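Local atomic coordinates of lipoprotein, putative (PDB entry 4O4A), a protein that is of unknown function but is probably a lipid-modified protein held at the outer face of the bacterial cell membrane. Residues K152-R155 and D156-R160; R160-E163 and R164-K168. One frame throughout, in Å; residues are numbered along the deposited sequence.

In the fold
Contacts 1 and 2 follow one another along helix 149-166, near the carboxyl end of the chain, contact 2 taking in the last part of the helix and the residues just after it. They share Arg-160, and their centres lie about 12 Å apart, on the same side of the chain's centre. Both touch the edge strand 70-72 of the four-stranded mixed sheet; contact 1 adds strands 40-45 and 104-114 of that sheet, contact 2 the loop residues Val-48 and Pro-49. Contact 2 lies farther out, about 19 Å from the centre of the chain against 13 Å for contact 1. The helix therefore runs from a partly buried seat on the sheet to the surface.

Contact 1 (K152-R155 and D156-R160); sequences KKMR and DLMQR
Lys-152 and Asp-156, one helical turn apart, form a salt bridge in which NZ of Lys-152 lies 2.7 Å from OD2 of Asp-156. The lysine chain runs extended as far as CE and then bends (chi4 -52°), which turns the ammonium group back onto the carboxylate. It meets OD2 on the syn side, the side of the other oxygen, while the CG methylene of Lys-152 passes 3.6 Å from the same OD2. Asp-156 carries its CG beside its own backbone N (chi1 -63°), which brings the carboxylate to the preceding turn.

The backbone bonds are those of an alpha-helix. Asp-156 N donates to Lys-152 O at 2.9 Å, so this pair is joined through both main chain and side chains. Leu-157 N and Met-158 N donate to Lys-153 O and Met-154 O, the former through a more bent bond, whereas the bond from Gln-159 N to Arg-155 O is weak at 3.4 Å.

Apolar contact joins the selenomethionines Met-154 and Met-158, which lie side by side and point the same way, SE of Met-154 being 3.9 Å from CG of Met-158. Leu-157, also buried, touches Ile-43 and Val-45 on strand 40-45. Met-154 shares Ile-43 and, with Met-158, reaches Arg-112 on strand 104-114, so this flank of helix 149-166 packs on the four-stranded sheet.

Contact 2 (R160-E163 and R164-K168); sequences RIQE and RYMNK
The Tyr-165 ring meets Ile-161 at its edge: the Ile-161 carbonyl oxygen lies near the ring plane, with CD1 of Tyr-165 3.9 Å from O of Ile-161. One face of the ring is taken by the neighbouring Arg-164, whose CD stands 3.7 Å above the plane and over the ring centre, so that an aliphatic methylene rests on the aromatic surface. Tyr-165 holds its CG beside its own backbone N (chi1 -65°), which directs the ring back along the preceding turn. There CD1 of Tyr-165 also comes within 4.5 Å of CG2 of Ile-161, a loose apolar contact.

The same Ile-161 oxygen accepts the backbone bond from Tyr-165 N at 2.8 Å. Arg-164 N donates likewise to Arg-160 O, from a position tilted 28° out of the carbonyl plane. One step farther on the pattern weakens: Met-166 N reaches Gln-162 O at 3.1 Å, but with an N-H...O angle of only 130°. CG of Met-166 comes to 3.6 Å from O of Gln-162, and the side chain also touches Pro-49.

Ile-161 and Tyr-165 both touch Val-48, and Tyr-165 also touches Val-72 on strand 70-72, while Glu-163 and Asn-167 are exposed. Such a division between a sheltered side and one exposed in the assembly is characteristic of an amphipathic helix, here packed on the edge of a beta-sheet and an adjoining loop, close to the carboxyl end of the chain.

Contact 1 (K152-R155 and D156-R160)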
# COMPACT_ATOMS: atom_id res chain seq x y z
N LYS B 152 -4.79 -7.33 15.43
CA LYS B 152 -5.04 -5.98 15.87
C LYS B 152 -6.42 -5.88 16.50
O LYS B 152 -6.58 -5.25 17.54
CB LYS B 152 -4.94 -4.97 14.73
CG LYS B 152 -5.03 -3.54 15.25
CD LYS B 152 -5.01 -2.50 14.14
CE LYS B 152 -4.77 -1.11 14.71
NZ LYS B 152 -5.70 -0.75 15.80
N LYS B 153 -7.42 -6.48 15.86
CA LYS B 153 -8.77 -6.44 16.39
C LYS B 153 -8.78 -6.95 17.83
O LYS B 153 -9.44 -6.37 18.69
CB LYS B 153 -9.73 -7.26 15.52
CG LYS B 153 -11.15 -7.31 16.05
CD LYS B 153 -12.11 -8.13 15.18
CE LYS B 153 -12.82 -7.31 14.11
NZ LYS B 153 -13.78 -6.38 14.73
N MSE B 154 -8.03 -8.03 18.08
CA MSE B 154 -7.93 -8.64 19.40
C MSE B 154 -7.20 -7.74 20.35
O MSE B 154 -7.61 -7.53 21.50
CB MSE B 154 -7.19 -9.98 19.26
CG MSE B 154 -6.90 -10.65 20.60
SE MSE B 154 -8.57 -11.08 21.58
CE MSE B 154 -8.80 -12.91 20.99
N ARG B 155 -6.09 -7.21 19.88
CA ARG B 155 -5.28 -6.31 20.67
C ARG B 155 -6.16 -5.19 21.19
O ARG B 155 -6.16 -4.91 22.37
CB ARG B 155 -4.17 -5.75 19.80
CG ARG B 155 -3.09 -5.06 20.59
CD ARG B 155 -1.93 -4.56 19.71
NE ARG B 155 -1.59 -5.52 18.69
CZ ARG B 155 -1.58 -5.30 17.37
NH1 ARG B 155 -1.80 -4.10 16.85
NH2 ARG B 155 -1.26 -6.30 16.57
N ASP B 156 -6.94 -4.58 20.29
CA ASP B 156 -7.81 -3.47 20.65
C ASP B 156 -8.96 -3.90 21.54
O ASP B 156 -9.34 -3.18 22.45
CB ASP B 156 -8.37 -2.78 19.40
CG ASP B 156 -7.27 -2.15 18.53
OD1 ASP B 156 -6.18 -1.83 19.06
OD2 ASP B 156 -7.51 -1.96 17.32
N LEU B 157 -9.50 -5.08 21.29
CA LEU B 157 -10.62 -5.57 22.07
C LEU B 157 -10.22 -5.82 23.51
O LEU B 157 -10.98 -5.52 24.43
CB LEU B 157 -11.19 -6.85 21.47
CG LEU B 157 -12.32 -7.51 22.26
CD1 LEU B 157 -13.49 -6.55 22.48
CD2 LEU B 157 -12.80 -8.78 21.58
N MSE B 158 -9.03 -6.38 23.72
CA MSE B 158 -8.55 -6.64 25.07
C MSE B 158 -8.41 -5.36 25.83
O MSE B 158 -8.73 -5.30 27.02
CB MSE B 158 -7.25 -7.39 25.03
CG MSE B 158 -7.51 -8.83 24.62
SE MSE B 158 -8.69 -9.85 25.82
CE MSE B 158 -7.74 -9.42 27.48
N GLN B 159 -7.96 -4.32 25.16
CA GLN B 159 -7.81 -3.04 25.80
C GLN B 159 -9.18 -2.50 26.18
O GLN B 159 -9.35 -2.01 27.29
CB GLN B 159 -7.08 -2.06 24.89
CG GLN B 159 -6.82 -0.72 25.52
CD GLN B 159 -5.88 0.10 24.70
OE1 GLN B 159 -4.86 0.62 25.19
NE2 GLN B 159 -6.17 0.18 23.42
N ARG B 160 -10.15 -2.57 25.26
CA ARG B 160 -11.51 -2.09 25.56
C ARG B 160 -12.07 -2.84 26.74
O ARG B 160 -12.76 -2.26 27.57
CB ARG B 160 -12.50 -2.15 24.37
CG ARG B 160 -12.31 -1.04 23.35
CD ARG B 160 -13.49 -0.87 22.37
NE ARG B 160 -14.05 -2.12 21.82
CZ ARG B 160 -13.54 -2.81 20.79
NH1 ARG B 160 -14.15 -3.92 20.37
NH2 ARG B 160 -12.41 -2.41 20.19

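Contact 2 (R160-E163 and R164-K168)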
# COMPACT_ATOMS: atom_id res chain seq x y z
N ARG B 160 -10.15 -2.57 25.26
CA ARG B 160 -11.51 -2.09 25.56
C ARG B 160 -12.07 -2.84 26.74
O ARG B 160 -12.76 -2.26 27.57
CB ARG B 160 -12.50 -2.15 24.37
CG ARG B 160 -12.31 -1.04 23.35
CD ARG B 160 -13.49 -0.87 22.37
NE ARG B 160 -14.05 -2.12 21.82
CZ ARG B 160 -13.54 -2.81 20.79
NH1 ARG B 160 -14.15 -3.92 20.37
NH2 ARG B 160 -12.41 -2.41 20.19
N ILE B 161 -11.76 -4.13 26.83
CA ILE B 161 -12.21 -4.97 27.94
C ILE B 161 -11.60 -4.51 29.26
O ILE B 161 -12.32 -4.23 30.22
CB ILE B 161 -11.88 -6.45 27.71
CG1 ILE B 161 -12.80 -7.03 26.62
CG2 ILE B 161 -12.07 -7.25 28.99
CD1 ILE B 161 -12.50 -8.45 26.24
N GLN B 162 -10.28 -4.44 29.31
CA GLN B 162 -9.59 -4.02 30.52
C GLN B 162 -10.07 -2.64 30.99
O GLN B 162 -10.33 -2.44 32.18
CB GLN B 162 -8.08 -4.09 30.30
CG GLN B 162 -7.55 -5.53 30.38
CD GLN B 162 -7.00 -5.91 31.75
OE1 GLN B 162 -6.43 -5.08 32.46
NE2 GLN B 162 -7.10 -7.18 32.10
N GLU B 163 -10.25 -1.73 30.05
CA GLU B 163 -10.67 -0.37 30.34
C GLU B 163 -12.14 -0.29 30.82
O GLU B 163 -12.40 0.19 31.91
CB GLU B 163 -10.30 0.45 29.09
CG GLU B 163 -10.65 1.94 28.96
CD GLU B 163 -9.99 2.58 27.73
OE1 GLU B 163 -9.22 1.90 27.02
OE2 GLU B 163 -10.21 3.79 27.48
N ARG B 164 -13.08 -0.82 30.05
CA ARG B 164 -14.50 -0.77 30.40
C ARG B 164 -14.89 -1.68 31.56
O ARG B 164 -15.57 -1.25 32.49
CB ARG B 164 -15.37 -1.11 29.17
CG ARG B 164 -16.85 -0.76 29.32
CD ARG B 164 -17.64 -1.64 30.27
NE ARG B 164 -19.01 -1.18 30.45
CZ ARG B 164 -20.03 -1.42 29.61
NH1 ARG B 164 -19.84 -2.10 28.48
NH2 ARG B 164 -21.24 -0.95 29.90
N TYR B 165 -14.46 -2.93 31.53
CA TYR B 165 -14.92 -3.88 32.54
C TYR B 165 -14.04 -3.94 33.78
O TYR B 165 -14.47 -4.52 34.78
CB TYR B 165 -15.16 -5.27 31.91
CG TYR B 165 -16.29 -5.29 30.90
CD1 TYR B 165 -16.03 -5.27 29.52
CD2 TYR B 165 -17.62 -5.32 31.31
CE1 TYR B 165 -17.06 -5.30 28.59
CE2 TYR B 165 -18.65 -5.34 30.39
CZ TYR B 165 -18.37 -5.33 29.04
OH TYR B 165 -19.41 -5.34 28.14
N MSE B 166 -12.87 -3.32 33.79
CA MSE B 166 -12.05 -3.41 35.01
C MSE B 166 -10.95 -2.44 35.35
O MSE B 166 -10.20 -2.75 36.25
CB MSE B 166 -11.52 -4.88 35.08
CG MSE B 166 -10.98 -5.59 33.82
SE MSE B 166 -11.71 -7.42 33.73
CE MSE B 166 -10.74 -8.13 35.28
N ASN B 167 -10.92 -1.23 34.78
CA ASN B 167 -9.80 -0.29 35.02
C ASN B 167 -9.54 -0.18 36.55
O ASN B 167 -8.42 -0.40 37.02
CB ASN B 167 -10.09 1.09 34.35
CG ASN B 167 -8.82 1.93 34.05
OD1 ASN B 167 -8.69 2.56 32.98
ND2 ASN B 167 -7.89 1.94 35.00
N LYS B 168 -10.59 0.13 37.30
CA LYS B 168 -10.53 0.26 38.78
C LYS B 168 -11.73 -0.49 39.32
O LYS B 168 -12.68 0.09 39.83
CB LYS B 168 -10.54 1.73 39.21
CG LYS B 168 -9.28 2.52 38.86
CD LYS B 168 -8.02 1.95 39.52
CE LYS B 168 -8.13 1.87 41.04
NZ LYS B 168 -6.89 1.38 41.71